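Local coordinates for putative sortase (Streptococcus pneumoniae, PDB 2W1J), which probably catalyses the transpeptidation that covalently joins pilin subunits during assembly of the pneumococcal pilus, at residues L89-T99 with H109-G117; K122-L130 with T173-M181. All coordinates share one frame; numbering follows the deposited sequence.

Contact 1 of 2, residues L89-T99 with H109-G117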
loop_
_atom_site.group_PDB
_atom_site.type_symbol
_atom_site.label_atom_id
_atom_site.label_comp_id
_atom_site.label_asym_id
_atom_site.label_seq_id
_atom_site.Cartn_x
_atom_site.Cartn_y
_atom_site.Cartn_z
ATOM N N LEU A 89 6.361 -5.426 -8.296
ATOM C CA LEU A 89 5.258 -6.361 -8.091
ATOM C C LEU A 89 5.695 -7.823 -8.151
ATOM O O LEU A 89 4.978 -8.717 -7.710
ATOM C CB LEU A 89 4.114 -6.091 -9.072
ATOM C CG LEU A 89 3.490 -4.696 -8.958
ATOM C CD1 LEU A 89 2.263 -4.575 -9.840
ATOM C CD2 LEU A 89 3.134 -4.368 -7.517
ATOM N N GLN A 90 6.889 -8.074 -8.685
ATOM C CA GLN A 90 7.462 -9.411 -8.615
ATOM C C GLN A 90 7.996 -9.715 -7.220
ATOM O O GLN A 90 8.073 -10.878 -6.813
ATOM C CB GLN A 90 8.569 -9.584 -9.659
ATOM C CG GLN A 90 8.052 -9.626 -11.085
ATOM C CD GLN A 90 9.156 -9.796 -12.107
ATOM O OE1 GLN A 90 10.127 -9.039 -12.124
ATOM N NE2 GLN A 90 9.010 -10.792 -12.974
ATOM N N GLN A 91 8.346 -8.662 -6.487
ATOM C CA GLN A 91 9.007 -8.797 -5.196
ATOM C C GLN A 91 8.061 -8.653 -3.994
ATOM O O GLN A 91 8.319 -9.196 -2.923
ATOM C CB GLN A 91 10.168 -7.801 -5.099
ATOM C CG GLN A 91 11.287 -8.062 -6.102
ATOM C CD GLN A 91 12.367 -6.997 -6.078
ATOM O OE1 GLN A 91 12.096 -5.826 -5.808
ATOM N NE2 GLN A 91 13.600 -7.397 -6.371
ATOM N N GLY A 92 6.959 -7.929 -4.169
ATOM C CA GLY A 92 6.037 -7.686 -3.063
ATOM C C GLY A 92 4.900 -6.797 -3.504
ATOM O O GLY A 92 4.393 -6.946 -4.616
ATOM N N ALA A 93 4.494 -5.881 -2.633
ATOM C CA ALA A 93 3.457 -4.916 -2.964
ATOM C C ALA A 93 4.089 -3.592 -3.378
ATOM O O ALA A 93 5.202 -3.249 -2.940
ATOM C CB ALA A 93 2.526 -4.700 -1.765
ATOM N N GLY A 94 3.377 -2.837 -4.207
ATOM C CA GLY A 94 3.832 -1.520 -4.638
ATOM C C GLY A 94 2.869 -0.431 -4.215
ATOM O O GLY A 94 1.652 -0.590 -4.280
ATOM N N HIS A 95 3.410 0.697 -3.788
ATOM C CA HIS A 95 2.588 1.850 -3.467
ATOM C C HIS A 95 2.225 2.589 -4.754
ATOM O O HIS A 95 3.098 2.878 -5.580
ATOM C CB HIS A 95 3.356 2.768 -2.526
ATOM C CG HIS A 95 2.663 4.064 -2.276
ATOM N ND1 HIS A 95 3.008 5.230 -2.927
ATOM C CD2 HIS A 95 1.614 4.369 -1.475
ATOM C CE1 HIS A 95 2.200 6.199 -2.534
ATOM N NE2 HIS A 95 1.344 5.702 -1.658
ATOM N N LEU A 96 0.943 2.898 -4.925
ATOM C CA LEU A 96 0.472 3.584 -6.117
ATOM C C LEU A 96 0.824 5.070 -6.086
ATOM O O LEU A 96 0.271 5.848 -5.307
ATOM C CB LEU A 96 -1.035 3.391 -6.282
ATOM C CG LEU A 96 -1.681 3.851 -7.597
ATOM C CD1 LEU A 96 -1.059 3.166 -8.806
ATOM C CD2 LEU A 96 -3.179 3.602 -7.568
ATOM N N GLU A 97 1.756 5.472 -6.944
ATOM C CA GLU A 97 2.193 6.861 -6.966
ATOM C C GLU A 97 1.029 7.773 -7.336
ATOM O O GLU A 97 0.215 7.434 -8.197
ATOM C CB GLU A 97 3.369 7.048 -7.930
ATOM C CG GLU A 97 3.989 8.443 -7.859
ATOM C CD GLU A 97 5.308 8.568 -8.610
ATOM O OE1 GLU A 97 5.704 7.606 -9.305
ATOM O OE2 GLU A 97 5.947 9.640 -8.502
ATOM N N GLY A 98 0.934 8.911 -6.655
ATOM C CA GLY A 98 -0.223 9.785 -6.782
ATOM C C GLY A 98 -1.171 9.648 -5.604
ATOM O O GLY A 98 -2.024 10.506 -5.405
ATOM N N THR A 99 -1.034 8.571 -4.826
ATOM C CA THR A 99 -1.831 8.394 -3.611
ATOM C C THR A 99 -0.993 8.742 -2.377
ATOM O O THR A 99 0.225 8.900 -2.463
ATOM C CB THR A 99 -2.461 6.975 -3.510
ATOM O OG1 THR A 99 -1.481 5.986 -3.152
ATOM C CG2 THR A 99 -3.146 6.604 -4.825
ATOM N N HIS A 109 -5.428 8.935 1.783
ATOM C CA HIS A 109 -5.830 7.676 1.130
ATOM C C HIS A 109 -4.634 7.099 0.390
ATOM O O HIS A 109 -4.238 7.592 -0.671
ATOM C CB HIS A 109 -6.995 7.897 0.168
ATOM C CG HIS A 109 -7.631 6.628 -0.323
ATOM N ND1 HIS A 109 -8.756 6.631 -1.119
ATOM C CD2 HIS A 109 -7.335 5.323 -0.101
ATOM C CE1 HIS A 109 -9.107 5.386 -1.393
ATOM N NE2 HIS A 109 -8.269 4.573 -0.776
ATOM N N ALA A 110 -4.043 6.071 0.986
ATOM C CA ALA A 110 -2.927 5.353 0.392
ATOM C C ALA A 110 -3.448 4.110 -0.311
ATOM O O ALA A 110 -4.338 3.437 0.205
ATOM C CB ALA A 110 -1.926 4.950 1.474
ATOM N N VAL A 111 -2.866 3.801 -1.467
ATOM C CA VAL A 111 -3.257 2.609 -2.218
ATOM C C VAL A 111 -2.047 1.701 -2.376
ATOM O O VAL A 111 -0.962 2.148 -2.761
ATOM C CB VAL A 111 -3.872 2.972 -3.578
ATOM C CG1 VAL A 111 -4.234 1.710 -4.359
ATOM C CG2 VAL A 111 -5.099 3.866 -3.388
ATOM N N ILE A 112 -2.230 0.436 -2.012
ATOM C CA ILE A 112 -1.171 -0.569 -2.002
ATOM C C ILE A 112 -1.604 -1.694 -2.945
ATOM O O ILE A 112 -2.716 -2.204 -2.823
ATOM C CB ILE A 112 -0.916 -1.113 -0.575
ATOM C CG1 ILE A 112 -0.494 0.019 0.372
ATOM C CG2 ILE A 112 0.137 -2.235 -0.608
ATOM C CD1 ILE A 112 -0.311 -0.422 1.804
ATOM N N THR A 113 -0.726 -2.042 -3.883
ATOM C CA THR A 113 -1.040 -2.882 -5.040
ATOM C C THR A 113 -0.247 -4.186 -5.007
ATOM O O THR A 113 0.937 -4.167 -4.678
ATOM C CB THR A 113 -0.572 -2.141 -6.302
ATOM O OG1 THR A 113 -1.026 -0.783 -6.268
ATOM C CG2 THR A 113 -1.053 -2.832 -7.565
ATOM N N ALA A 114 -0.867 -5.297 -5.392
ATOM C CA ALA A 114 -0.101 -6.529 -5.582
ATOM C C ALA A 114 -0.852 -7.482 -6.500
ATOM O O ALA A 114 -2.057 -7.314 -6.738
ATOM C CB ALA A 114 0.219 -7.202 -4.237
ATOM N N HIS A 115 -0.140 -8.477 -7.018
ATOM C CA HIS A 115 -0.706 -9.399 -8.000
ATOM C C HIS A 115 -1.722 -10.362 -7.403
ATOM O O HIS A 115 -1.704 -10.664 -6.207
ATOM C CB HIS A 115 0.401 -10.244 -8.629
ATOM C CG HIS A 115 1.259 -9.509 -9.608
ATOM N ND1 HIS A 115 0.742 -8.722 -10.615
ATOM C CD2 HIS A 115 2.604 -9.488 -9.768
ATOM C CE1 HIS A 115 1.733 -8.233 -11.341
ATOM N NE2 HIS A 115 2.873 -8.688 -10.853
ATOM N N THR A 116 -2.583 -10.878 -8.278
ATOM C CA THR A 116 -3.376 -12.071 -8.005
ATOM C C THR A 116 -3.028 -13.113 -9.063
ATOM O O THR A 116 -2.918 -12.792 -10.248
ATOM C CB THR A 116 -4.903 -11.786 -8.054
ATOM O OG1 THR A 116 -5.338 -11.154 -6.833
ATOM C CG2 THR A 116 -5.681 -13.068 -8.227
ATOM N N GLY A 117 -2.824 -14.357 -8.637
ATOM C CA GLY A 117 -2.660 -15.450 -9.590
ATOM C C GLY A 117 -1.251 -15.689 -10.102
ATOM O O GLY A 117 -1.069 -16.454 -11.044
HETATM O O HOH W 1 2.627 -8.335 -6.368
#
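Gly94 and Thr113 form an antiparallel hydrogen-bonded pair between strands 93-95 and 109-113: Gly94 N gives to Thr113 O and Thr113 N to Gly94 O, both at 2.8 Å. Past the non-hydrogen-bonded pair of His95 and Ile112, Leu96 N meets Val111 O at 3.0 Å with an almost straight N-H...O angle of 178°. A side chain then continues the ladder. Thr99 OG1 stands between its own backbone N and carbonyl carbon (chi1 75°), where it accepts the N-H of Val111 at 3.1 Å. The same hydroxyl donates, in the carbonyl plane, to a lone pair of Leu96 O at 2.8 Å. Because Leu96 O also takes Thr99 N, the type II turn from Leu96 to Thr99 is secured twice and tied to the strand.

Apolar contacts follow the two branches of Val111: CG1 lies alongside Leu96 CD2 at 3.9 Å, while CG2 meets Thr99 CG2. Ala93 CB packs on Ile112 CG2.

At the other end Leu89 crosses the His115 imidazole at about a right angle, its CB 3.4 Å from NE2. One water donates to Leu89 O and Gly92 O and accepts from His115 N, joining the helix end to the loop. The pairing is part of the sortase beta-barrel, and His115 lies in a TAHTG sequence, consistent with the histidine of the sortase active site.

Contact 2 of 2, residues K122-L130 with T173-M181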
loop_
_atom_site.group_PDB
_atom_site.type_symbol
_atom_site.label_atom_id
_atom_site.label_comp_id
_atom_site.label_asym_id
_atom_site.label_seq_id
_atom_site.Cartn_x
_atom_site.Cartn_y
_atom_site.Cartn_z
ATOM N N LYS A 122 1.853 -16.023 -3.665
ATOM C CA LYS A 122 0.429 -15.749 -3.564
ATOM C C LYS A 122 0.091 -14.256 -3.598
ATOM O O LYS A 122 -0.976 -13.889 -4.080
ATOM C CB LYS A 122 -0.196 -16.444 -2.350
ATOM C CG LYS A 122 0.334 -15.973 -1.018
ATOM C CD LYS A 122 -0.207 -16.815 0.131
ATOM C CE LYS A 122 -0.032 -16.083 1.448
ATOM N NZ LYS A 122 -0.523 -16.899 2.592
ATOM N N MET A 123 1.010 -13.405 -3.141
ATOM C CA MET A 123 0.771 -11.956 -3.133
ATOM C C MET A 123 -0.637 -11.647 -2.611
ATOM O O MET A 123 -0.951 -12.020 -1.482
ATOM C CB MET A 123 1.043 -11.339 -4.513
ATOM C CG MET A 123 2.470 -11.572 -5.042
ATOM S SD MET A 123 3.741 -10.975 -3.910
ATOM C CE MET A 123 5.171 -11.068 -4.988
ATOM N N PHE A 124 -1.475 -10.994 -3.419
ATOM C CA PHE A 124 -2.839 -10.616 -2.991
ATOM C C PHE A 124 -3.927 -11.566 -3.541
ATOM O O PHE A 124 -5.105 -11.218 -3.603
ATOM C CB PHE A 124 -3.179 -9.176 -3.408
ATOM C CG PHE A 124 -2.685 -8.094 -2.461
ATOM C CD1 PHE A 124 -2.023 -8.368 -1.267
ATOM C CD2 PHE A 124 -2.923 -6.767 -2.793
ATOM C CE1 PHE A 124 -1.599 -7.321 -0.440
ATOM C CE2 PHE A 124 -2.513 -5.727 -1.980
ATOM C CZ PHE A 124 -1.857 -5.992 -0.798
ATOM N N THR A 125 -3.545 -12.775 -3.938
ATOM C CA THR A 125 -4.524 -13.709 -4.501
ATOM C C THR A 125 -5.745 -13.901 -3.603
ATOM O O THR A 125 -6.876 -13.998 -4.099
ATOM C CB THR A 125 -3.884 -15.071 -4.804
ATOM O OG1 THR A 125 -2.935 -14.894 -5.854
ATOM C CG2 THR A 125 -4.943 -16.095 -5.240
ATOM N N ASP A 126 -5.524 -13.983 -2.294
ATOM C CA ASP A 126 -6.626 -14.257 -1.372
ATOM C C ASP A 126 -7.392 -13.005 -0.923
ATOM O O ASP A 126 -8.214 -13.066 -0.012
ATOM C CB ASP A 126 -6.136 -15.050 -0.156
ATOM C CG ASP A 126 -5.833 -16.506 -0.482
ATOM O OD1 ASP A 126 -6.387 -17.054 -1.467
ATOM O OD2 ASP A 126 -5.028 -17.105 0.258
ATOM N N LEU A 127 -7.151 -11.873 -1.579
ATOM C CA LEU A 127 -7.913 -10.667 -1.252
ATOM C C LEU A 127 -9.414 -10.891 -1.412
ATOM O O LEU A 127 -10.212 -10.260 -0.714
ATOM C CB LEU A 127 -7.477 -9.497 -2.133
ATOM C CG LEU A 127 -7.131 -8.190 -1.428
ATOM C CD1 LEU A 127 -6.081 -8.342 -0.321
ATOM C CD2 LEU A 127 -6.688 -7.145 -2.449
ATOM N N THR A 128 -9.799 -11.801 -2.309
ATOM C CA THR A 128 -11.215 -12.099 -2.527
ATOM C C THR A 128 -11.869 -12.751 -1.314
ATOM O O THR A 128 -13.100 -12.840 -1.251
ATOM C CB THR A 128 -11.432 -13.036 -3.733
ATOM O OG1 THR A 128 -10.623 -14.210 -3.571
ATOM C CG2 THR A 128 -11.063 -12.323 -5.033
ATOM N N LYS A 129 -11.062 -13.256 -0.388
ATOM C CA LYS A 129 -11.586 -13.870 0.828
ATOM C C LYS A 129 -11.928 -12.843 1.902
ATOM O O LYS A 129 -12.623 -13.162 2.866
ATOM C CB LYS A 129 -10.593 -14.876 1.420
ATOM C CG LYS A 129 -10.353 -16.098 0.542
ATOM C CD LYS A 129 -9.361 -17.089 1.153
ATOM C CE LYS A 129 -9.886 -17.727 2.425
ATOM N NZ LYS A 129 -8.913 -18.734 2.950
ATOM N N LEU A 130 -11.411 -11.622 1.771
ATOM C CA LEU A 130 -11.608 -10.615 2.801
ATOM C C LEU A 130 -13.047 -10.143 2.857
ATOM O O LEU A 130 -13.710 -9.965 1.828
ATOM C CB LEU A 130 -10.679 -9.425 2.573
ATOM C CG LEU A 130 -9.200 -9.748 2.729
ATOM C CD1 LEU A 130 -8.393 -8.482 2.486
ATOM C CD2 LEU A 130 -8.903 -10.365 4.099
ATOM N N THR A 173 -6.568 1.511 0.576
ATOM C CA THR A 173 -7.163 0.531 -0.328
ATOM C C THR A 173 -6.093 -0.434 -0.813
ATOM O O THR A 173 -4.994 -0.028 -1.213
ATOM C CB THR A 173 -7.862 1.217 -1.518
ATOM O OG1 THR A 173 -8.974 1.976 -1.022
ATOM C CG2 THR A 173 -8.354 0.206 -2.566
ATOM N N LEU A 174 -6.430 -1.719 -0.747
ATOM C CA LEU A 174 -5.628 -2.800 -1.297
ATOM C C LEU A 174 -6.202 -3.139 -2.670
ATOM O O LEU A 174 -7.403 -3.397 -2.809
ATOM C CB LEU A 174 -5.655 -3.999 -0.351
ATOM C CG LEU A 174 -5.388 -3.658 1.121
ATOM C CD1 LEU A 174 -5.467 -4.926 1.954
ATOM C CD2 LEU A 174 -4.034 -3.005 1.287
ATOM N N LEU A 175 -5.330 -3.088 -3.677
ATOM C CA LEU A 175 -5.720 -3.143 -5.081
ATOM C C LEU A 175 -5.102 -4.360 -5.768
ATOM O O LEU A 175 -3.893 -4.562 -5.685
ATOM C CB LEU A 175 -5.220 -1.867 -5.767
ATOM C CG LEU A 175 -5.293 -1.753 -7.287
ATOM C CD1 LEU A 175 -6.744 -1.795 -7.732
ATOM C CD2 LEU A 175 -4.618 -0.480 -7.783
ATOM N N THR A 176 -5.929 -5.144 -6.462
ATOM C CA THR A 176 -5.405 -6.250 -7.266
ATOM C C THR A 176 -6.275 -6.450 -8.500
ATOM O O THR A 176 -7.255 -5.733 -8.696
ATOM C CB THR A 176 -5.262 -7.527 -6.421
ATOM O OG1 THR A 176 -4.459 -8.480 -7.119
ATOM C CG2 THR A 176 -6.617 -8.141 -6.084
ATOM N N CYS A 177 -5.915 -7.421 -9.331
ATOM C CA CYS A 177 -6.722 -7.726 -10.508
ATOM C C CYS A 177 -7.797 -8.752 -10.186
ATOM O O CYS A 177 -7.647 -9.559 -9.267
ATOM C CB CYS A 177 -5.842 -8.235 -11.649
ATOM S SG CYS A 177 -4.727 -6.977 -12.279
ATOM N N THR A 178 -8.876 -8.729 -10.959
ATOM C CA THR A 178 -10.000 -9.622 -10.716
ATOM C C THR A 178 -10.846 -9.669 -11.993
ATOM O O THR A 178 -10.673 -8.825 -12.870
ATOM C CB THR A 178 -10.812 -9.102 -9.505
ATOM O OG1 THR A 178 -11.402 -10.195 -8.794
ATOM C CG2 THR A 178 -11.867 -8.087 -9.915
ATOM N N PRO A 179 -11.731 -10.670 -12.147
ATOM C CA PRO A 179 -11.852 -11.886 -11.346
ATOM C C PRO A 179 -10.577 -12.720 -11.405
ATOM O O PRO A 179 -9.760 -12.550 -12.313
ATOM C CB PRO A 179 -12.994 -12.654 -12.027
ATOM C CG PRO A 179 -13.770 -11.601 -12.789
ATOM C CD PRO A 179 -12.733 -10.612 -13.228
ATOM N N TYR A 180 -10.453 -13.629 -10.449
ATOM C CA TYR A 180 -9.356 -14.578 -10.394
ATOM C C TYR A 180 -9.170 -15.234 -11.769
ATOM O O TYR A 180 -10.114 -15.798 -12.337
ATOM C CB TYR A 180 -9.696 -15.606 -9.310
ATOM C CG TYR A 180 -8.747 -16.778 -9.182
ATOM C CD1 TYR A 180 -7.469 -16.610 -8.672
ATOM C CD2 TYR A 180 -9.141 -18.057 -9.569
ATOM C CE1 TYR A 180 -6.596 -17.693 -8.547
ATOM C CE2 TYR A 180 -8.283 -19.145 -9.439
ATOM C CZ TYR A 180 -7.009 -18.952 -8.939
ATOM O OH TYR A 180 -6.157 -20.026 -8.818
ATOM N N MET A 181 -7.955 -15.142 -12.302
ATOM C CA MET A 181 -7.593 -15.816 -13.555
ATOM C C MET A 181 -8.366 -15.303 -14.758
ATOM O O MET A 181 -8.445 -15.976 -15.791
ATOM C CB MET A 181 -7.676 -17.336 -13.418
ATOM C CG MET A 181 -6.703 -17.844 -12.381
ATOM S SD MET A 181 -4.967 -17.593 -12.818
ATOM C CE MET A 181 -4.173 -18.205 -11.338
#
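The Phe124 ring presents its edge to strand 173-178: Leu175 O lies in the ring plane, 3.8 Å from CD2. Thr176 CB is also at the edge, and Leu174 CB approaches CE2 obliquely at 3.9 Å. One face of the ring is covered from within its own segment by Leu127 CD1, 4.0 Å above the plane and displaced toward the rim. The second flat group, the Tyr180 phenol, carries Met181 CG over the centre of one face, while Thr125 CG2 comes to CE1 from the loop at 4.0 Å.

Leu127 adds a second apolar group. Its CD2 touches both Leu174 CB and Thr176 CG2, the latter at 3.8 Å; it slides past Thr176 in the opposite direction but crosses Leu174 at about a right angle. The unusual chi1 of -130° gives Leu127 this placement, with CD1 left for the Phe124 ring. In Thr176, OG1 is anti to the backbone N (chi1 -166°), which leaves CG2 to meet Leu127, while the hydroxyl is hydrogen-bonded to Ala114 O and Thr116 OG1.

The loop side is shaped by its own bonds. Thr125 N and OG1 both donate to Lys122 O, OG1 on a lone pair at 2.8 Å, and close the type II' turn; Gly117 N also bonds to Thr125 OG1. Leu127 opens the 3-10 segment 127-129, with its N bonded to Phe124 O.

No hydrogen bond spans the two segments. Cohesion therefore comes from apolar packing, with a small favourable term likely where the polarised C-H edge of Phe124 faces Leu175 O, and the backbone of Thr173, Leu174 and Leu175 bonds to the neighbouring strands 108-113 and 185-194.

In the fold
Contacts 1 and 2 follow each other along the chain, their centres 11 Å apart, and meet through neighbouring strands 108-113 and 170-178 of one sheet. Two probable hydrogen bonds stitch them together, His109 NE2 to Thr173 OG1 and Ala114 O to Thr176 OG1, each 2.7 Å. His115 CA, just past strand 108-113, lies 6.7 Å from Cys177 CA, late in strand 170-178. Cys177 closes a TLLTC sequence matching the sortase signature, so the two residues probably belong to the active site, with Arg186, which touches Cys177, the likely third member. Trp44 contacts both His115 and Cys177, consistent with the lid of pilus sortases, and a glycerol, probably from crystallisation, bonds to His115 ND1 and may mark the pocket.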